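PDB 6V72: beta-lactamase II, which probably hydrolyses the amide bond of beta-lactam antibiotics to give substituted beta-amino acids, as a zinc-dependent class B metallo-beta-lactamase. Local coordinates for residues Gly183-Gly195 with Glu230-Ala242. Residues are numbered along the deposited sequence; the frame is centred on the assembly and turned at random.
With CA (calcium ion), chain B.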
ATOM      1  N   GLY A 183       4.494   6.814  15.186  1.00 14.36           N
ATOM      2  CA  GLY A 183       3.261   7.130  14.484  1.00 14.94           C
ATOM      3  C   GLY A 183       3.018   6.218  13.289  1.00 16.86           C
ATOM      4  O   GLY A 183       3.284   5.021  13.326  1.00 16.85           O
ATOM      5  N   CYS A 184       2.487   6.789  12.207  1.00 16.54           N
ATOM      6  CA  CYS A 184       2.203   6.008  11.013  1.00 17.90           C
ATOM      7  C   CYS A 184       3.400   5.872  10.095  1.00 16.42           C
ATOM      8  O   CYS A 184       3.299   5.182   9.077  1.00 20.29           O
ATOM      9  CB  CYS A 184       1.051   6.615  10.225  1.00 24.72           C
ATOM     10  SG  CYS A 184      -0.608   6.276  10.936  1.00 33.08           S
HETATM   11  N   MSE A 185       4.520   6.483  10.440  0.60 14.66           N
HETATM   12  CA  MSE A 185       5.679   6.452   9.587  0.60 15.14           C
HETATM   13  C   MSE A 185       6.457   5.139   9.724  0.60 12.35           C
HETATM   14  O   MSE A 185       7.035   4.649   8.755  0.60 13.42           O
HETATM   15  CB  MSE A 185       6.543   7.647   9.928  0.60 21.59           C
HETATM   16  CG  MSE A 185       7.920   7.645   9.389  0.60 31.17           C
HETATM   17 SE   MSE A 185       8.649   9.328  10.025  0.60 42.76          SE
HETATM   18  CE  MSE A 185       7.111  10.061  10.972  0.60 42.81           C
ATOM     19  N   ILE A 186       6.455   4.573  10.935  1.00 13.60           N
ATOM     20  CA  ILE A 186       7.233   3.379  11.253  1.00 13.36           C
ATOM     21  C   ILE A 186       6.324   2.169  11.154  1.00 12.38           C
ATOM     22  O   ILE A 186       5.186   2.185  11.668  1.00 15.56           O
ATOM     23  CB  ILE A 186       7.870   3.493  12.653  1.00 14.34           C
ATOM     24  CG1 ILE A 186       8.813   4.700  12.703  1.00 14.66           C
ATOM     25  CG2 ILE A 186       8.634   2.209  13.040  1.00 16.57           C
ATOM     26  CD1 ILE A 186      10.047   4.579  11.785  1.00 16.91           C
ATOM     27  N   LYS A 187       6.809   1.140  10.461  1.00 13.37           N
ATOM     28  CA  LYS A 187       6.123  -0.124  10.251  1.00 15.16           C
ATOM     29  C   LYS A 187       6.884  -1.241  10.940  1.00 16.91           C
ATOM     30  O   LYS A 187       8.025  -1.069  11.380  1.00 15.06           O
ATOM     31  CB  LYS A 187       6.013  -0.458   8.761  1.00 19.89           C
ATOM     32  CG  LYS A 187       5.466   0.619   7.888  1.00 25.19           C
ATOM     33  CD  LYS A 187       4.180   1.206   8.408  1.00 26.82           C
ATOM     34  CE  LYS A 187       3.596   2.063   7.322  1.00 32.06           C
ATOM     35  NZ  LYS A 187       2.537   2.963   7.815  1.00 33.90           N
ATOM     36  N   ALA A 188       6.273  -2.422  10.933  1.00 17.19           N
ATOM     37  CA  ALA A 188       6.786  -3.530  11.727  1.00 15.95           C
ATOM     38  C   ALA A 188       8.107  -4.038  11.162  1.00 16.40           C
ATOM     39  O   ALA A 188       8.394  -3.889   9.973  1.00 16.50           O
ATOM     40  CB  ALA A 188       5.770  -4.673  11.766  1.00 18.91           C
ATOM     41  N   GLY A 189       8.910  -4.644  12.044  1.00 17.48           N
ATOM     42  CA  GLY A 189      10.195  -5.213  11.663  1.00 17.79           C
ATOM     43  C   GLY A 189      10.124  -6.318  10.636  1.00 19.68           C
ATOM     44  O   GLY A 189      11.153  -6.663  10.033  1.00 22.22           O
ATOM     45  N   ASP A 190       8.942  -6.891  10.420  1.00 18.15           N
ATOM     46  CA  ASP A 190       8.763  -7.921   9.411  1.00 21.82           C
ATOM     47  C   ASP A 190       7.841  -7.457   8.294  1.00 18.71           C
ATOM     48  O   ASP A 190       7.361  -8.276   7.505  1.00 22.16           O
ATOM     49  CB  ASP A 190       8.259  -9.219  10.045  1.00 25.61           C
ATOM     50  CG  ASP A 190       6.866  -9.096  10.658  1.00 29.81           C
ATOM     51  OD1 ASP A 190       6.305  -7.982  10.732  1.00 27.41           O
ATOM     52  OD2 ASP A 190       6.324 -10.150  11.086  1.00 36.03           O
ATOM     53  N   ALA A 191       7.598  -6.148   8.209  1.00 18.45           N
ATOM     54  CA  ALA A 191       6.753  -5.607   7.161  1.00 18.19           C
ATOM     55  C   ALA A 191       7.375  -5.817   5.786  1.00 19.85           C
ATOM     56  O   ALA A 191       8.605  -5.810   5.611  1.00 20.11           O
ATOM     57  CB  ALA A 191       6.521  -4.118   7.392  1.00 17.83           C
ATOM     58  N   SER A 192       6.513  -5.975   4.793  1.00 23.02           N
ATOM     59  CA  SER A 192       6.969  -6.087   3.414  1.00 23.60           C
ATOM     60  C   SER A 192       6.555  -4.903   2.565  1.00 21.42           C
ATOM     61  O   SER A 192       6.896  -4.864   1.383  1.00 22.73           O
ATOM     62  CB  SER A 192       6.457  -7.386   2.776  1.00 26.22           C
ATOM     63  OG  SER A 192       5.045  -7.481   2.866  1.00 30.83           O
ATOM     64  N   ASN A 193       5.853  -3.926   3.133  1.00 20.32           N
ATOM     65  CA  ASN A 193       5.529  -2.717   2.394  1.00 20.12           C
ATOM     66  C   ASN A 193       5.223  -1.619   3.404  1.00 18.72           C
ATOM     67  O   ASN A 193       5.126  -1.873   4.608  1.00 18.40           O
ATOM     68  CB  ASN A 193       4.368  -2.956   1.419  1.00 22.88           C
ATOM     69  CG  ASN A 193       3.084  -3.280   2.120  1.00 27.41           C
ATOM     70  OD1 ASN A 193       2.524  -2.439   2.819  1.00 29.15           O
ATOM     71  ND2 ASN A 193       2.589  -4.505   1.927  1.00 32.41           N
ATOM     72  N   LEU A 194       5.087  -0.388   2.898  1.00 18.31           N
ATOM     73  CA  LEU A 194       4.843   0.785   3.727  1.00 16.77           C
ATOM     74  C   LEU A 194       3.374   1.168   3.754  1.00 18.78           C
ATOM     75  O   LEU A 194       3.039   2.298   4.129  1.00 21.52           O
ATOM     76  CB  LEU A 194       5.685   1.967   3.248  1.00 15.59           C
ATOM     77  CG  LEU A 194       7.188   1.780   3.444  1.00 15.28           C
ATOM     78  CD1 LEU A 194       7.961   2.872   2.722  1.00 15.14           C
ATOM     79  CD2 LEU A 194       7.526   1.750   4.931  1.00 16.77           C
ATOM     80  N   GLY A 195       2.501   0.250   3.357  1.00 20.87           N
ATOM     81  CA  GLY A 195       1.091   0.522   3.397  1.00 23.59           C
ATOM     82  C   GLY A 195       0.713   1.519   2.336  1.00 25.81           C
ATOM     83  O   GLY A 195       1.237   1.521   1.211  1.00 26.08           O
ATOM     84  N   GLU A 230       7.949  -3.173  19.430  1.00 17.12           N
ATOM     85  CA  GLU A 230       9.044  -4.110  19.253  1.00 17.82           C
ATOM     86  C   GLU A 230      10.336  -3.328  19.414  1.00 18.38           C
ATOM     87  O   GLU A 230      10.352  -2.266  20.043  1.00 21.78           O
ATOM     88  CB  GLU A 230       8.903  -4.830  17.903  1.00 18.74           C
ATOM     89  CG  GLU A 230       9.001  -3.916  16.698  1.00 22.31           C
ATOM     90  CD  GLU A 230       9.039  -4.706  15.401  1.00 24.87           C
ATOM     91  OE1 GLU A 230      10.076  -5.341  15.116  1.00 26.52           O
ATOM     92  OE2 GLU A 230       8.023  -4.705  14.681  1.00 25.49           O
ATOM     93  N   GLY A 231      11.428  -3.853  18.874  1.00 19.13           N
ATOM     94  CA  GLY A 231      12.711  -3.202  18.957  1.00 19.26           C
ATOM     95  C   GLY A 231      13.036  -2.387  17.722  1.00 17.93           C
ATOM     96  O   GLY A 231      12.176  -2.099  16.878  1.00 17.85           O
ATOM     97  N   ARG A 232      14.315  -2.027  17.598  1.00 17.98           N
ATOM     98  CA  ARG A 232      14.703  -1.126  16.521  1.00 17.77           C
ATOM     99  C   ARG A 232      14.685  -1.783  15.147  1.00 17.52           C
ATOM    100  O   ARG A 232      14.861  -1.080  14.147  1.00 17.62           O
ATOM    101  CB  ARG A 232      16.072  -0.513  16.818  1.00 17.44           C
ATOM    102  CG  ARG A 232      16.063   0.362  18.061  1.00 17.96           C
ATOM    103  CD  ARG A 232      17.345   1.146  18.241  1.00 17.89           C
ATOM    104  NE  ARG A 232      17.561   2.257  17.312  1.00 18.18           N
ATOM    105  CZ  ARG A 232      17.191   3.509  17.550  1.00 19.41           C
ATOM    106  NH1 ARG A 232      17.478   4.471  16.671  1.00 18.00           N
ATOM    107  NH2 ARG A 232      16.519   3.802  18.662  1.00 19.94           N
ATOM    108  N   LYS A 233      14.465  -3.099  15.058  1.00 18.35           N
ATOM    109  CA  LYS A 233      14.254  -3.706  13.747  1.00 17.53           C
ATOM    110  C   LYS A 233      13.118  -3.033  12.983  1.00 15.78           C
ATOM    111  O   LYS A 233      13.151  -2.985  11.751  1.00 17.05           O
ATOM    112  CB  LYS A 233      13.981  -5.206  13.876  1.00 20.48           C
ATOM    113  CG  LYS A 233      14.100  -5.928  12.526  1.00 28.08           C
ATOM    114  CD  LYS A 233      13.602  -7.359  12.567  1.00 36.33           C
ATOM    115  CE  LYS A 233      14.172  -8.157  11.401  1.00 40.94           C
ATOM    116  NZ  LYS A 233      13.829  -9.602  11.494  1.00 45.37           N
ATOM    117  N   ALA A 234      12.115  -2.486  13.684  1.00 16.65           N
ATOM    118  CA  ALA A 234      11.052  -1.763  12.991  1.00 15.69           C
ATOM    119  C   ALA A 234      11.607  -0.563  12.237  1.00 14.80           C
ATOM    120  O   ALA A 234      11.179  -0.276  11.112  1.00 14.55           O
ATOM    121  CB  ALA A 234       9.983  -1.299  13.993  1.00 15.70           C
ATOM    122  N   ILE A 235      12.571   0.145  12.837  1.00 13.96           N
ATOM    123  CA  ILE A 235      13.213   1.258  12.140  1.00 14.02           C
ATOM    124  C   ILE A 235      14.020   0.746  10.959  1.00 12.80           C
ATOM    125  O   ILE A 235      13.972   1.311   9.858  1.00 14.33           O
ATOM    126  CB  ILE A 235      14.108   2.054  13.104  1.00 13.67           C
ATOM    127  CG1 ILE A 235      13.295   2.642  14.256  1.00 15.81           C
ATOM    128  CG2 ILE A 235      14.843   3.149  12.366  1.00 18.26           C
ATOM    129  CD1 ILE A 235      14.194   3.333  15.298  1.00 18.62           C
ATOM    130  N   GLU A 236      14.793  -0.322  11.180  1.00 13.91           N
ATOM    131  CA  GLU A 236      15.654  -0.865  10.130  1.00 17.25           C
ATOM    132  C   GLU A 236      14.842  -1.304   8.921  1.00 16.49           C
ATOM    133  O   GLU A 236      15.205  -1.006   7.773  1.00 16.00           O
ATOM    134  CB  GLU A 236      16.466  -2.037  10.676  1.00 20.39           C
ATOM    135  CG  GLU A 236      17.341  -2.721   9.633  1.00 25.95           C
ATOM    136  CD  GLU A 236      17.918  -4.045  10.117  1.00 32.34           C
ATOM    137  OE1 GLU A 236      18.663  -4.043  11.122  1.00 35.50           O
ATOM    138  OE2 GLU A 236      17.619  -5.092   9.494  1.00 37.36           O
ATOM    139  N   ARG A 237      13.743  -2.030   9.158  1.00 15.81           N
ATOM    140  CA  ARG A 237      12.927  -2.488   8.047  1.00 13.58           C
ATOM    141  C   ARG A 237      12.230  -1.327   7.367  1.00 13.22           C
ATOM    142  O   ARG A 237      12.183  -1.278   6.138  1.00 14.04           O
ATOM    143  CB  ARG A 237      11.906  -3.529   8.512  1.00 13.98           C
ATOM    144  CG  ARG A 237      10.935  -3.983   7.434  1.00 16.36           C
ATOM    145  CD  ARG A 237      11.623  -4.647   6.241  1.00 17.28           C
ATOM    146  NE  ARG A 237      12.512  -5.743   6.610  1.00 20.27           N
ATOM    147  CZ  ARG A 237      12.120  -7.011   6.765  1.00 22.20           C
ATOM    148  NH1 ARG A 237      13.007  -7.956   7.099  1.00 24.86           N
ATOM    149  NH2 ARG A 237      10.838  -7.341   6.598  1.00 23.10           N
ATOM    150  N   THR A 238      11.652  -0.399   8.144  1.00 13.15           N
ATOM    151  CA  THR A 238      11.000   0.748   7.525  1.00 12.45           C
ATOM    152  C   THR A 238      11.972   1.519   6.637  1.00 13.53           C
ATOM    153  O   THR A 238      11.623   1.904   5.516  1.00 13.88           O
ATOM    154  CB  THR A 238      10.402   1.671   8.593  1.00 11.93           C
ATOM    155  OG1 THR A 238       9.465   0.910   9.377  1.00 12.77           O
ATOM    156  CG2 THR A 238       9.699   2.879   7.914  1.00 13.22           C
ATOM    157  N   LEU A 239      13.195   1.740   7.126  1.00 13.91           N
ATOM    158  CA  LEU A 239      14.217   2.430   6.347  1.00 12.90           C
ATOM    159  C   LEU A 239      14.533   1.669   5.062  1.00 13.21           C
ATOM    160  O   LEU A 239      14.611   2.260   3.975  1.00 15.00           O
ATOM    161  CB  LEU A 239      15.486   2.577   7.197  1.00 13.34           C
ATOM    162  CG  LEU A 239      16.632   3.325   6.532  1.00 13.65           C
ATOM    163  CD1 LEU A 239      16.160   4.675   5.941  1.00 14.01           C
ATOM    164  CD2 LEU A 239      17.735   3.522   7.543  1.00 14.16           C
ATOM    165  N   ASP A 240      14.718   0.353   5.169  1.00 13.64           N
ATOM    166  CA  ASP A 240      15.006  -0.432   3.970  1.00 13.76           C
ATOM    167  C   ASP A 240      13.882  -0.292   2.946  1.00 13.70           C
ATOM    168  O   ASP A 240      14.134  -0.130   1.742  1.00 15.86           O
ATOM    169  CB  ASP A 240      15.188  -1.905   4.329  1.00 15.49           C
ATOM    170  CG  ASP A 240      16.656  -2.313   4.529  1.00 16.02           C
ATOM    171  OD1 ASP A 240      17.574  -1.671   3.951  1.00 17.42           O
ATOM    172  OD2 ASP A 240      16.882  -3.310   5.249  1.00 18.14           O
ATOM    173  N   LEU A 241      12.628  -0.374   3.398  1.00 14.16           N
ATOM    174  CA  LEU A 241      11.514  -0.229   2.466  1.00 13.70           C
ATOM    175  C   LEU A 241      11.495   1.164   1.851  1.00 15.16           C
ATOM    176  O   LEU A 241      11.240   1.322   0.649  1.00 15.55           O
ATOM    177  CB  LEU A 241      10.185  -0.503   3.175  1.00 15.36           C
ATOM    178  CG  LEU A 241       9.967  -1.941   3.621  1.00 16.93           C
ATOM    179  CD1 LEU A 241       8.736  -2.016   4.526  1.00 16.48           C
ATOM    180  CD2 LEU A 241       9.809  -2.851   2.389  1.00 19.01           C
ATOM    181  N   ALA A 242      11.744   2.189   2.672  1.00 12.81           N
ATOM    182  CA  ALA A 242      11.715   3.563   2.178  1.00 12.96           C
ATOM    183  C   ALA A 242      12.832   3.823   1.174  1.00 14.18           C
ATOM    184  O   ALA A 242      12.655   4.632   0.249  1.00 16.09           O
ATOM    185  CB  ALA A 242      11.809   4.538   3.359  1.00 15.19           C
TER
HETATM  186 CA    CA B 301      18.648  -0.746   2.098  1.00 16.86          CA
HETATM  187  O   HOH W   1      16.543  -0.965   0.924  1.00 16.16           O
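Thr238, Glu230 and Arg237 each tie the loop 183-195 to helix 233-242 and the residues leading into it by one hydrogen bond to the loop backbone. Lys187 N donates to Thr238 OG1 at 2.9 Å. That hydroxyl donates in turn to Ala234 O of its own helix. Thr238 OG1 lies beside its backbone N (chi1 -58°), where it can serve both the loop and the preceding helical turn. Gly189 N gives Glu230 OE2 a nearly straight bond of 2.8 Å, met from above the carboxylate plane. Bends at chi2 (61°) and chi3 (53°) bring the Arg237 guanidinium back to the type I turn Ala188-Ala191. Its NH2 donates in the guanidinium plane to Ala191 O at 2.9 Å. Gly189 O sits over one face, 3.4 Å from Arg237 CZ.

Gly189 also brings the backbones together, with its CA 3.8 Å from Ala234 CA.

Apolar contacts add to these bonds. Ile186 CG2 rests on Ala234 CB at 3.9 Å. Leu194 and Leu241 lie alongside each other and point opposite ways, with Leu194 CG 3.8 Å from Leu241 CB. Leu194 CD1 reaches on to Ala242. Phe46 of the second subunit packs on Arg237 and Leu241.

The loop carries Cys184, a zinc ligand in another structure of this protein; no zinc is bound to this chain here. Cys184 O accepts from Lys187 NZ. The helix carries Asp240, which binds a calcium ion together with Glu243. The chemistry implies a loop held mainly through its backbone. The Thr238 bond anchors the backbone of Lys187, whose side chain lies close to His165 and His226 of the zinc site, and may help to position it there.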